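Local coordinates for protein anthranilate-CoA ligase (PDB 4WV3) that belongs to the AMP-binding enzyme family of the ANL clan and holds 5'-O-[(S)-[(2-aminobenzoyl)oxy](hydroxy)phosphoryl]adenosine in a pocket, at residues T432-H436 with Q475-C480; I15-N19 with F38-S42; L52-V57 with A108-I112; Y101-C106 with L172-S176. One frame throughout, in Å; residues are numbered along the deposited sequence.

Along the chain the N-terminal helix contact, contact 2, closes first; contacts 3 and 4 then interleave, and contact 1 comes last, in the C-terminal domain. Contacts 2 and 3 use the two ends of helix 38-54, with centres about 22 Å apart. Contacts 3 and 4 lie about 17 Å apart between centres and touch, helix 96-105 being followed in the chain by strand 110-114 of the five-stranded parallel sheet. Contact 1 is remote, about 41 to 55 Å from the other centres and across the centre of the chain. Contacts 2, 3 and 4 thus all belong to the large AMP-binding part, whereas contact 1 joins two helices of the small C-terminal domain; Ser175 of contact 4 borders the ligand pocket.

Contact 1 of 4, residues T432-H436 with Q475-C480; sequences TLIQH and QITDHC
A helix-against-helix contact carried by two histidine hydrogen bonds joins the C-terminal part of helix 426-433 and the type I turn Leu433-His436 to helix 470-483 at Gln475, Ile476, His479 and Cys480, inside the C-terminal domain. His479 reaches across with its ring swung away from its own amide nitrogen (chi1 176°), which carries the imidazole up to the other segment. Its NE2 donates to Thr432 O at 2.8 Å; the oxygen lies in the ring plane, while the donor stands above the plane of the carbonyl. The same oxygen takes the amide of Gln435 from its other face, so two N-H groups grip it. Gln435 OE1 sits at the edge of the same imidazole, 3.2 Å from His479 CE1, and has a weak hydrogen bond to Lys483. The hydroxyl of Thr432 turns back to Glu428 O, leaving its CG2 methyl to lie 3.6 Å from His479 NE2.

On helix 470-483, one turn before His479, Gln475 OE1 accepts from His436 NE2 (3.0 Å, 152° at the hydrogen) through a lone pair in the carbonyl plane. ND1 of that ring accepts from the amide of Ala438, so both ring nitrogens are engaged and the rotation of the imidazole is set. Ile476 CG1 lies over one face, toward the rim of the His436 ring. Beside these polar links, Leu433 CD2 packs 3.7 Å from Ile476 CG2 and 3.6 Å from Cys480 SG; Cys442 and Val444 of strand 439-448 also touch Leu433. Helices 426-433 and 470-483 side by side, with a strand touching their apolar layer, are typical of the small alpha/beta C-terminal domain of ANL enzymes.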
loop_
_atom_site.group_PDB
_atom_site.type_symbol
_atom_site.label_atom_id
_atom_site.label_comp_id
_atom_site.label_asym_id
_atom_site.label_seq_id
_atom_site.Cartn_x
_atom_site.Cartn_y
_atom_site.Cartn_z
ATOM N N THR A 432 -20.897 -5.662 7.641
ATOM C CA THR A 432 -22.139 -6.393 7.843
ATOM C C THR A 432 -22.741 -6.809 6.505
ATOM O O THR A 432 -23.206 -7.938 6.346
ATOM C CB THR A 432 -23.163 -5.552 8.630
ATOM O OG1 THR A 432 -22.662 -5.299 9.949
ATOM C CG2 THR A 432 -24.493 -6.280 8.732
ATOM N N LEU A 433 -22.721 -5.891 5.543
ATOM C CA LEU A 433 -23.264 -6.151 4.214
ATOM C C LEU A 433 -22.530 -7.289 3.509
ATOM O O LEU A 433 -23.144 -8.100 2.814
ATOM C CB LEU A 433 -23.201 -4.886 3.356
ATOM C CG LEU A 433 -24.156 -3.749 3.719
ATOM C CD1 LEU A 433 -23.712 -2.454 3.063
ATOM C CD2 LEU A 433 -25.570 -4.097 3.296
ATOM N N ILE A 434 -21.217 -7.349 3.698
ATOM C CA ILE A 434 -20.394 -8.336 3.005
ATOM C C ILE A 434 -20.597 -9.748 3.561
ATOM O O ILE A 434 -20.162 -10.729 2.957
ATOM C CB ILE A 434 -18.897 -7.950 3.044
ATOM C CG1 ILE A 434 -18.162 -8.527 1.830
ATOM C CG2 ILE A 434 -18.258 -8.390 4.355
ATOM C CD1 ILE A 434 -16.725 -8.068 1.710
ATOM N N GLN A 435 -21.266 -9.847 4.707
ATOM C CA GLN A 435 -21.591 -11.144 5.291
ATOM C C GLN A 435 -22.564 -11.916 4.405
ATOM O O GLN A 435 -22.532 -13.146 4.363
ATOM C CB GLN A 435 -22.176 -10.981 6.695
ATOM C CG GLN A 435 -21.171 -10.525 7.738
ATOM C CD GLN A 435 -21.797 -10.334 9.105
ATOM O OE1 GLN A 435 -23.020 -10.325 9.245
ATOM N NE2 GLN A 435 -20.959 -10.182 10.123
ATOM N N HIS A 436 -23.427 -11.191 3.700
ATOM C CA HIS A 436 -24.349 -11.817 2.761
ATOM C C HIS A 436 -23.570 -12.392 1.583
ATOM O O HIS A 436 -22.773 -11.691 0.960
ATOM C CB HIS A 436 -25.396 -10.816 2.272
ATOM C CG HIS A 436 -26.551 -11.452 1.564
ATOM N ND1 HIS A 436 -26.460 -11.932 0.274
ATOM C CD2 HIS A 436 -27.820 -11.697 1.967
ATOM C CE1 HIS A 436 -27.624 -12.440 -0.087
ATOM N NE2 HIS A 436 -28.466 -12.310 0.922
ATOM N N GLN A 475 -33.608 -9.630 1.499
ATOM C CA GLN A 475 -32.645 -10.392 2.293
ATOM C C GLN A 475 -31.582 -9.483 2.901
ATOM O O GLN A 475 -31.279 -9.578 4.089
ATOM C CB GLN A 475 -31.978 -11.477 1.445
ATOM C CG GLN A 475 -32.907 -12.601 1.019
ATOM C CD GLN A 475 -32.202 -13.655 0.187
ATOM O OE1 GLN A 475 -30.977 -13.775 0.225
ATOM N NE2 GLN A 475 -32.973 -14.423 -0.574
ATOM N N ILE A 476 -31.019 -8.606 2.076
ATOM C CA ILE A 476 -30.014 -7.654 2.533
ATOM C C ILE A 476 -30.613 -6.692 3.555
ATOM O O ILE A 476 -29.971 -6.340 4.546
ATOM C CB ILE A 476 -29.411 -6.862 1.352
ATOM C CG1 ILE A 476 -28.650 -7.803 0.416
ATOM C CG2 ILE A 476 -28.487 -5.764 1.850
ATOM C CD1 ILE A 476 -27.990 -7.101 -0.752
ATOM N N THR A 477 -31.856 -6.284 3.314
ATOM C CA THR A 477 -32.565 -5.394 4.226
ATOM C C THR A 477 -32.787 -6.052 5.583
ATOM O O THR A 477 -32.511 -5.455 6.624
ATOM C CB THR A 477 -33.925 -4.962 3.644
ATOM O OG1 THR A 477 -33.721 -4.289 2.397
ATOM C CG2 THR A 477 -34.648 -4.031 4.605
ATOM N N ASP A 478 -33.283 -7.285 5.568
ATOM C CA ASP A 478 -33.551 -8.017 6.803
ATOM C C ASP A 478 -32.263 -8.375 7.538
ATOM O O ASP A 478 -32.257 -8.524 8.760
ATOM C CB ASP A 478 -34.369 -9.279 6.519
ATOM C CG ASP A 478 -35.734 -8.970 5.934
ATOM O OD1 ASP A 478 -36.195 -7.816 6.076
ATOM O OD2 ASP A 478 -36.345 -9.879 5.335
ATOM N N HIS A 479 -31.176 -8.513 6.787
ATOM C CA HIS A 479 -29.877 -8.816 7.371
ATOM C C HIS A 479 -29.333 -7.615 8.138
ATOM O O HIS A 479 -28.680 -7.768 9.171
ATOM C CB HIS A 479 -28.890 -9.239 6.282
ATOM C CG HIS A 479 -27.501 -9.479 6.782
ATOM N ND1 HIS A 479 -27.203 -10.446 7.718
ATOM C CD2 HIS A 479 -26.327 -8.877 6.477
ATOM C CE1 HIS A 479 -25.905 -10.430 7.967
ATOM N NE2 HIS A 479 -25.351 -9.487 7.226
ATOM N N CYS A 480 -29.611 -6.418 7.630
ATOM C CA CYS A 480 -29.152 -5.189 8.268
ATOM C C CYS A 480 -29.994 -4.842 9.491
ATOM O O CYS A 480 -29.529 -4.161 10.404
ATOM C CB CYS A 480 -29.168 -4.028 7.271
ATOM S SG CYS A 480 -27.942 -4.168 5.953
#

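Contact 2 of 4, residues I15-N19 with F38-S42; sequences ILERN and FRQVS
Leu16 makes the apolar contacts of helix 14-17 with the first turn of helix 38-54, reaching three residues there. A chi1 of 159° swings its branch away from its own amide, and the side chain extends to the other helix and divides its methyls: CD1 meets the edge of the Phe38 ring, 3.9 Å from CD1 of that ring, and CD2 lies 4.0 Å from Val41 CG1 and 3.9 Å from Ser42 CA. Glu17, next along, crosses by way of a water, which donates to Glu17 OE2 (2.8 Å) and is 2.7 Å from Ser42 OG. The carboxylate also forms a salt bridge with Lys82. Two residues on, Asn19 lays CB over one face of Phe38, near the rim, and brings ND2 to 3.8 Å from Phe38 CE1, its amide 31° from the ring plane. That ND2 donates to Leu16 O from above the carbonyl plane (3.2 Å) and also to Trp232 O, which holds the amide beside the ring. Trp232 of helix 221-234 meets Phe38 ring to ring, and also touches Leu16 and Val41. Helix 38-54 emerges directly from strand 35-37, and the arrangement is an N-terminal helix packed at the strand-to-helix junction beside the edge of the nine-stranded mixed sheet.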
loop_
_atom_site.group_PDB
_atom_site.type_symbol
_atom_site.label_atom_id
_atom_site.label_comp_id
_atom_site.label_asym_id
_atom_site.label_seq_id
_atom_site.Cartn_x
_atom_site.Cartn_y
_atom_site.Cartn_z
ATOM N N ILE A 15 20.123 -3.066 2.878
ATOM C CA ILE A 15 18.996 -3.994 2.856
ATOM C C ILE A 15 19.282 -5.135 1.883
ATOM O O ILE A 15 18.999 -6.301 2.166
ATOM C CB ILE A 15 17.688 -3.274 2.459
ATOM C CG1 ILE A 15 17.261 -2.301 3.561
ATOM C CG2 ILE A 15 16.573 -4.272 2.186
ATOM C CD1 ILE A 15 16.892 -2.978 4.864
ATOM N N LEU A 16 19.869 -4.783 0.745
ATOM C CA LEU A 16 20.308 -5.763 -0.238
ATOM C C LEU A 16 21.695 -6.303 0.102
ATOM O O LEU A 16 21.937 -7.506 0.025
ATOM C CB LEU A 16 20.328 -5.131 -1.631
ATOM C CG LEU A 16 21.192 -5.810 -2.698
ATOM C CD1 LEU A 16 20.647 -7.185 -3.062
ATOM C CD2 LEU A 16 21.314 -4.927 -3.932
ATOM N N GLU A 17 22.597 -5.408 0.489
ATOM C CA GLU A 17 24.008 -5.756 0.641
ATOM C C GLU A 17 24.378 -6.441 1.959
ATOM O O GLU A 17 25.535 -6.809 2.163
ATOM C CB GLU A 17 24.893 -4.527 0.407
ATOM C CG GLU A 17 24.831 -3.997 -1.017
ATOM C CD GLU A 17 25.834 -2.891 -1.277
ATOM O OE1 GLU A 17 26.592 -2.538 -0.348
ATOM O OE2 GLU A 17 25.867 -2.376 -2.414
ATOM N N ARG A 18 23.405 -6.617 2.848
ATOM C CA ARG A 18 23.648 -7.366 4.081
ATOM C C ARG A 18 23.578 -8.863 3.795
ATOM O O ARG A 18 23.857 -9.687 4.665
ATOM C CB ARG A 18 22.644 -6.982 5.173
ATOM C CG ARG A 18 21.212 -7.394 4.876
ATOM C CD ARG A 18 20.216 -6.672 5.774
ATOM N NE ARG A 18 20.230 -7.160 7.151
ATOM C CZ ARG A 18 20.856 -6.555 8.155
ATOM N NH1 ARG A 18 21.529 -5.433 7.940
ATOM N NH2 ARG A 18 20.810 -7.071 9.376
ATOM N N ASN A 19 23.205 -9.203 2.565
ATOM C CA ASN A 19 23.121 -10.592 2.133
ATOM C C ASN A 19 24.374 -11.037 1.392
ATOM O O ASN A 19 24.622 -12.230 1.230
ATOM C CB ASN A 19 21.899 -10.800 1.239
ATOM C CG ASN A 19 20.601 -10.524 1.959
ATOM O OD1 ASN A 19 20.144 -11.333 2.763
ATOM N ND2 ASN A 19 19.997 -9.376 1.674
ATOM N N PHE A 38 21.064 -12.512 -5.667
ATOM C CA PHE A 38 21.435 -11.315 -4.919
ATOM C C PHE A 38 22.671 -10.639 -5.511
ATOM O O PHE A 38 22.781 -9.413 -5.504
ATOM C CB PHE A 38 21.669 -11.646 -3.443
ATOM C CG PHE A 38 20.405 -11.876 -2.664
ATOM C CD1 PHE A 38 19.704 -10.810 -2.125
ATOM C CD2 PHE A 38 19.920 -13.159 -2.464
ATOM C CE1 PHE A 38 18.542 -11.016 -1.405
ATOM C CE2 PHE A 38 18.758 -13.373 -1.744
ATOM C CZ PHE A 38 18.068 -12.300 -1.214
ATOM N N ARG A 39 23.596 -11.445 -6.026
ATOM C CA ARG A 39 24.803 -10.918 -6.653
ATOM C C ARG A 39 24.469 -10.190 -7.950
ATOM O O ARG A 39 24.997 -9.111 -8.221
ATOM C CB ARG A 39 25.807 -12.045 -6.923
ATOM C CG ARG A 39 27.073 -11.594 -7.637
ATOM C CD ARG A 39 27.782 -10.497 -6.859
ATOM N NE ARG A 39 28.261 -10.965 -5.563
ATOM C CZ ARG A 39 28.707 -10.165 -4.600
ATOM N NH1 ARG A 39 28.725 -8.851 -4.783
ATOM N NH2 ARG A 39 29.127 -10.676 -3.450
ATOM N N GLN A 40 23.587 -10.787 -8.746
ATOM C CA GLN A 40 23.178 -10.205 -10.020
ATOM C C GLN A 40 22.417 -8.898 -9.826
ATOM O O GLN A 40 22.597 -7.948 -10.588
ATOM C CB GLN A 40 22.331 -11.200 -10.815
ATOM C CG GLN A 40 23.115 -12.405 -11.307
ATOM C CD GLN A 40 22.229 -13.481 -11.897
ATOM O OE1 GLN A 40 21.059 -13.607 -11.538
ATOM N NE2 GLN A 40 22.785 -14.264 -12.813
ATOM N N VAL A 41 21.566 -8.858 -8.805
ATOM C CA VAL A 41 20.834 -7.645 -8.468
ATOM C C VAL A 41 21.804 -6.552 -8.032
ATOM O O VAL A 41 21.679 -5.398 -8.443
ATOM C CB VAL A 41 19.806 -7.894 -7.346
ATOM C CG1 VAL A 41 19.194 -6.584 -6.880
ATOM C CG2 VAL A 41 18.725 -8.849 -7.822
ATOM N N SER A 42 22.778 -6.928 -7.208
ATOM C CA SER A 42 23.771 -5.980 -6.719
ATOM C C SER A 42 24.638 -5.444 -7.853
ATOM O O SER A 42 24.948 -4.254 -7.895
ATOM C CB SER A 42 24.650 -6.625 -5.647
ATOM O OG SER A 42 25.638 -5.718 -5.193
HETATM O O HOH W 1 24.658 -3.214 -4.794
#

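Contact 3 of 4, residues L52-V57 with A108-I112; sequences LKGLGV and ARVLI
Val110 is the apolar centre on which the end of helix 38-54 rests; Leu52, Leu55 and Val57 share its two methyls, Leu55 reaching both. CG1 takes Leu55 CD1 at 3.7 Å and Leu52 CD2 at 4.1 Å, whereas CG2 turns to Val57 CG2, also at 3.7 Å. Because CG1 points directly away from the valine's own amide nitrogen (chi1 180°) and CG2 away from its carbonyl carbon, the side chain forks between the two leucines and Val57. The Leu55 and Val57 side chains each cross that of Val110 at about a right angle. Trp151 of helix 148-152 touches both leucines, and Leu52 also meets helix 71-83.

Strand 110-114 is the middle strand of the five-stranded parallel sheet in the AMP-binding part of the chain, flanked by helices, and helix 38-54 packs its C-terminal end against one face. That end closes in a Schellman motif: Val57 N bonds back to Leu52 O and Gly56 N to Lys53 O, with Gly56 at positive phi, turning the chain so that Val57 falls beside the strand.

Away from the valine the contact is polar and more open. Arg109 bends at chi3 (61°) and sets its guanidinium end-on to a single acceptor: NH2 donates to Leu55 O at 2.9 Å and NH1 to the same oxygen at 3.1 Å. The oxygen lies in the guanidinium plane, but only the NH2 bond lies in the plane of the carbonyl; NH1 is tilted 30° from it. Glu132 offers NH2 a long, weak ion pair, and both Gly56 and Arg109 remain partly exposed.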
loop_
_atom_site.group_PDB
_atom_site.type_symbol
_atom_site.label_atom_id
_atom_site.label_comp_id
_atom_site.label_asym_id
_atom_site.label_seq_id
_atom_site.Cartn_x
_atom_site.Cartn_y
_atom_site.Cartn_z
ATOM N N LEU A 52 23.952 6.500 -13.663
ATOM C CA LEU A 52 23.307 7.733 -13.225
ATOM C C LEU A 52 24.331 8.843 -13.008
ATOM O O LEU A 52 24.037 10.020 -13.225
ATOM C CB LEU A 52 22.496 7.491 -11.950
ATOM C CG LEU A 52 21.202 6.690 -12.124
ATOM C CD1 LEU A 52 20.663 6.235 -10.777
ATOM C CD2 LEU A 52 20.161 7.513 -12.867
ATOM N N LYS A 53 25.534 8.466 -12.584
ATOM C CA LYS A 53 26.621 9.426 -12.420
ATOM C C LYS A 53 26.999 10.026 -13.768
ATOM O O LYS A 53 27.350 11.202 -13.859
ATOM C CB LYS A 53 27.845 8.763 -11.786
ATOM C CG LYS A 53 27.595 8.178 -10.410
ATOM C CD LYS A 53 28.852 7.539 -9.841
ATOM C CE LYS A 53 29.821 8.584 -9.317
ATOM N NZ LYS A 53 29.285 9.278 -8.114
ATOM N N GLY A 54 26.922 9.207 -14.812
ATOM C CA GLY A 54 27.198 9.661 -16.163
ATOM C C GLY A 54 26.162 10.661 -16.633
ATOM O O GLY A 54 26.439 11.505 -17.485
ATOM N N LEU A 55 24.961 10.564 -16.071
ATOM C CA LEU A 55 23.889 11.501 -16.381
ATOM C C LEU A 55 23.928 12.702 -15.438
ATOM O O LEU A 55 23.083 13.594 -15.516
ATOM C CB LEU A 55 22.527 10.806 -16.310
ATOM C CG LEU A 55 22.315 9.639 -17.278
ATOM C CD1 LEU A 55 20.892 9.108 -17.187
ATOM C CD2 LEU A 55 22.645 10.054 -18.705
ATOM N N GLY A 56 24.911 12.713 -14.544
ATOM C CA GLY A 56 25.128 13.842 -13.657
ATOM C C GLY A 56 24.305 13.825 -12.382
ATOM O O GLY A 56 24.220 14.834 -11.682
ATOM N N VAL A 57 23.700 12.682 -12.077
ATOM C CA VAL A 57 22.889 12.549 -10.871
ATOM C C VAL A 57 23.761 12.638 -9.622
ATOM O O VAL A 57 24.815 12.007 -9.545
ATOM C CB VAL A 57 22.099 11.226 -10.861
ATOM C CG1 VAL A 57 21.307 11.081 -9.569
ATOM C CG2 VAL A 57 21.173 11.154 -12.065
ATOM N N ALA A 108 12.926 16.187 -11.112
ATOM C CA ALA A 108 13.635 15.021 -11.630
ATOM C C ALA A 108 14.411 15.333 -12.907
ATOM O O ALA A 108 13.830 15.724 -13.918
ATOM C CB ALA A 108 12.662 13.875 -11.868
ATOM N N ARG A 109 15.728 15.161 -12.850
ATOM C CA ARG A 109 16.576 15.355 -14.020
ATOM C C ARG A 109 16.564 14.116 -14.909
ATOM O O ARG A 109 16.685 14.213 -16.130
ATOM C CB ARG A 109 18.013 15.668 -13.602
ATOM C CG ARG A 109 18.221 17.059 -13.026
ATOM C CD ARG A 109 19.699 17.330 -12.759
ATOM N NE ARG A 109 20.507 17.261 -13.975
ATOM C CZ ARG A 109 21.255 16.218 -14.324
ATOM N NH1 ARG A 109 21.308 15.144 -13.546
ATOM N NH2 ARG A 109 21.952 16.248 -15.452
ATOM N N VAL A 110 16.423 12.951 -14.284
ATOM C CA VAL A 110 16.431 11.686 -15.008
ATOM C C VAL A 110 15.174 10.878 -14.700
ATOM O O VAL A 110 14.755 10.779 -13.547
ATOM C CB VAL A 110 17.681 10.849 -14.655
ATOM C CG1 VAL A 110 17.674 9.529 -15.408
ATOM C CG2 VAL A 110 18.949 11.631 -14.963
ATOM N N LEU A 111 14.568 10.312 -15.741
ATOM C CA LEU A 111 13.400 9.454 -15.572
ATOM C C LEU A 111 13.645 8.061 -16.139
ATOM O O LEU A 111 14.058 7.911 -17.289
ATOM C CB LEU A 111 12.170 10.067 -16.245
ATOM C CG LEU A 111 10.936 9.159 -16.277
ATOM C CD1 LEU A 111 10.389 8.938 -14.874
ATOM C CD2 LEU A 111 9.859 9.713 -17.199
ATOM N N ILE A 112 13.391 7.045 -15.322
ATOM C CA ILE A 112 13.440 5.662 -15.781
ATOM C C ILE A 112 12.014 5.161 -15.977
ATOM O O ILE A 112 11.279 4.960 -15.011
ATOM C CB ILE A 112 14.179 4.760 -14.781
ATOM C CG1 ILE A 112 15.590 5.295 -14.527
ATOM C CG2 ILE A 112 14.233 3.332 -15.296
ATOM C CD1 ILE A 112 16.372 4.501 -13.508
#

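Contact 4 of 4, residues Y101-C106 with L172-S176; sequences YILRDC and LNYSS
Ile102 and Tyr174 form the apolar centre, the isoleucine lying across one face of the phenol ring. Its CG2 sits 3.9 Å from the ring centroid, 28° off the normal, as a CH-pi contact, and CG1 covers the same face nearer the CG side of the ring. The isoleucine and the tyrosine point in opposing directions where they overlap. Helix 96-105 is the crossover helix from strand 86-89 to strand 110-114 of the parallel sheet. Here it packs against strand 169-175, which pairs with strand 183-188 and runs into the Ser/Thr/Gly-rich signature loop of AMP-binding enzymes. Ser175, next to Tyr174, touches the bound 5'-O-[(S)-[(2-aminobenzoyl)oxy](hydroxy)phosphoryl]adenosine, while the Tyr174 side chain itself lies about 10 Å from the ligand.

Moving outward, Cys106 CB meets Leu172 CD2 at 3.9 Å at the end of the helix, while Leu172 also rests on Ile86 and Val88 of strand 86-89. Tyr101 brings its ring obliquely to that of Tyr174, its CE2 4.4 Å from CE1 there. Trp378 touches the Tyr174 side chain as well, and its NE1 is hydrogen-bonded to Asp105 O.

At the polar edge is Asp105, whose carboxylate is turned away from its own amide nitrogen (chi1 -173°) and reaches across to the phenol; OD1 of the carboxylate is hydrogen-bonded to His379 ND1. The carboxylate stands 76° from the phenol ring plane, and Tyr174 OH donates to the anti lone pair of Asp105 OD2 at 2.7 Å.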
loop_
_atom_site.group_PDB
_atom_site.type_symbol
_atom_site.label_atom_id
_atom_site.label_comp_id
_atom_site.label_asym_id
_atom_site.label_seq_id
_atom_site.Cartn_x
_atom_site.Cartn_y
_atom_site.Cartn_z
ATOM N N TYR A 101 2.846 16.906 -12.803
ATOM C CA TYR A 101 2.942 17.508 -11.478
ATOM C C TYR A 101 4.065 16.877 -10.667
ATOM O O TYR A 101 4.891 17.579 -10.087
ATOM C CB TYR A 101 1.619 17.376 -10.721
ATOM C CG TYR A 101 1.706 17.818 -9.276
ATOM C CD1 TYR A 101 1.664 19.165 -8.938
ATOM C CD2 TYR A 101 1.833 16.889 -8.250
ATOM C CE1 TYR A 101 1.745 19.575 -7.620
ATOM C CE2 TYR A 101 1.916 17.290 -6.928
ATOM C CZ TYR A 101 1.871 18.634 -6.619
ATOM O OH TYR A 101 1.952 19.038 -5.306
ATOM N N ILE A 102 4.086 15.549 -10.633
ATOM C CA ILE A 102 5.074 14.808 -9.854
ATOM C C ILE A 102 6.508 15.114 -10.282
ATOM O O ILE A 102 7.347 15.470 -9.454
ATOM C CB ILE A 102 4.827 13.286 -9.937
ATOM C CG1 ILE A 102 3.513 12.925 -9.242
ATOM C CG2 ILE A 102 5.983 12.519 -9.313
ATOM C CD1 ILE A 102 3.150 11.461 -9.342
ATOM N N LEU A 103 6.780 14.985 -11.576
ATOM C CA LEU A 103 8.129 15.177 -12.099
ATOM C C LEU A 103 8.637 16.607 -11.921
ATOM O O LEU A 103 9.835 16.829 -11.742
ATOM C CB LEU A 103 8.199 14.764 -13.570
ATOM C CG LEU A 103 7.931 13.281 -13.832
ATOM C CD1 LEU A 103 8.086 12.951 -15.307
ATOM C CD2 LEU A 103 8.851 12.416 -12.983
ATOM N N ARG A 104 7.725 17.571 -11.969
ATOM C CA ARG A 104 8.088 18.969 -11.779
ATOM C C ARG A 104 8.304 19.270 -10.301
ATOM O O ARG A 104 9.174 20.059 -9.936
ATOM C CB ARG A 104 7.000 19.888 -12.337
ATOM C CG ARG A 104 7.365 21.365 -12.317
ATOM C CD ARG A 104 6.136 22.244 -12.466
ATOM N NE ARG A 104 5.262 21.791 -13.544
ATOM C CZ ARG A 104 5.417 22.120 -14.822
ATOM N NH1 ARG A 104 6.420 22.906 -15.189
ATOM N NH2 ARG A 104 4.574 21.659 -15.734
ATOM N N ASP A 105 7.503 18.630 -9.455
ATOM C CA ASP A 105 7.540 18.879 -8.018
ATOM C C ASP A 105 8.814 18.343 -7.369
ATOM O O ASP A 105 9.273 18.875 -6.359
ATOM C CB ASP A 105 6.301 18.283 -7.344
ATOM C CG ASP A 105 6.193 18.658 -5.879
ATOM O OD1 ASP A 105 5.951 19.847 -5.582
ATOM O OD2 ASP A 105 6.336 17.757 -5.026
ATOM N N CYS A 106 9.386 17.295 -7.951
ATOM C CA CYS A 106 10.611 16.711 -7.411
ATOM C C CYS A 106 11.844 17.089 -8.233
ATOM O O CYS A 106 12.955 16.653 -7.930
ATOM C CB CYS A 106 10.487 15.188 -7.289
ATOM S SG CYS A 106 10.370 14.295 -8.857
ATOM N N LEU A 172 11.010 9.043 -2.174
ATOM C CA LEU A 172 9.888 9.972 -2.172
ATOM C C LEU A 172 8.663 9.312 -2.798
ATOM O O LEU A 172 8.643 9.027 -3.997
ATOM C CB LEU A 172 10.252 11.247 -2.933
ATOM C CG LEU A 172 9.155 12.303 -3.081
ATOM C CD1 LEU A 172 8.655 12.751 -1.718
ATOM C CD2 LEU A 172 9.663 13.490 -3.884
ATOM N N ASN A 173 7.647 9.064 -1.980
ATOM C CA ASN A 173 6.425 8.422 -2.453
ATOM C C ASN A 173 5.243 9.379 -2.501
ATOM O O ASN A 173 4.909 10.019 -1.504
ATOM C CB ASN A 173 6.083 7.210 -1.583
ATOM C CG ASN A 173 7.060 6.070 -1.767
ATOM O OD1 ASN A 173 6.866 5.205 -2.622
ATOM N ND2 ASN A 173 8.119 6.063 -0.965
ATOM N N TYR A 174 4.613 9.468 -3.667
ATOM C CA TYR A 174 3.464 10.347 -3.847
ATOM C C TYR A 174 2.149 9.624 -3.581
ATOM O O TYR A 174 1.651 8.880 -4.426
ATOM C CB TYR A 174 3.472 10.968 -5.245
ATOM C CG TYR A 174 4.443 12.118 -5.380
ATOM C CD1 TYR A 174 4.036 13.423 -5.142
ATOM C CD2 TYR A 174 5.769 11.898 -5.731
ATOM C CE1 TYR A 174 4.918 14.479 -5.257
ATOM C CE2 TYR A 174 6.660 12.948 -5.849
ATOM C CZ TYR A 174 6.228 14.237 -5.611
ATOM O OH TYR A 174 7.108 15.289 -5.727
ATOM N N SER A 175 1.598 9.853 -2.394
ATOM C CA SER A 175 0.343 9.237 -1.987
ATOM C C SER A 175 -0.844 10.015 -2.539
ATOM O O SER A 175 -0.963 11.219 -2.314
ATOM C CB SER A 175 0.260 9.173 -0.460
ATOM O OG SER A 175 -0.974 8.622 -0.034
ATOM N N SER A 176 -1.720 9.323 -3.262
ATOM C CA SER A 176 -2.906 9.949 -3.839
ATOM C C SER A 176 -3.805 10.532 -2.753
ATOM O O SER A 176 -4.101 9.871 -1.756
ATOM C CB SER A 176 -3.687 8.941 -4.683
ATOM O OG SER A 176 -4.126 7.849 -3.895
#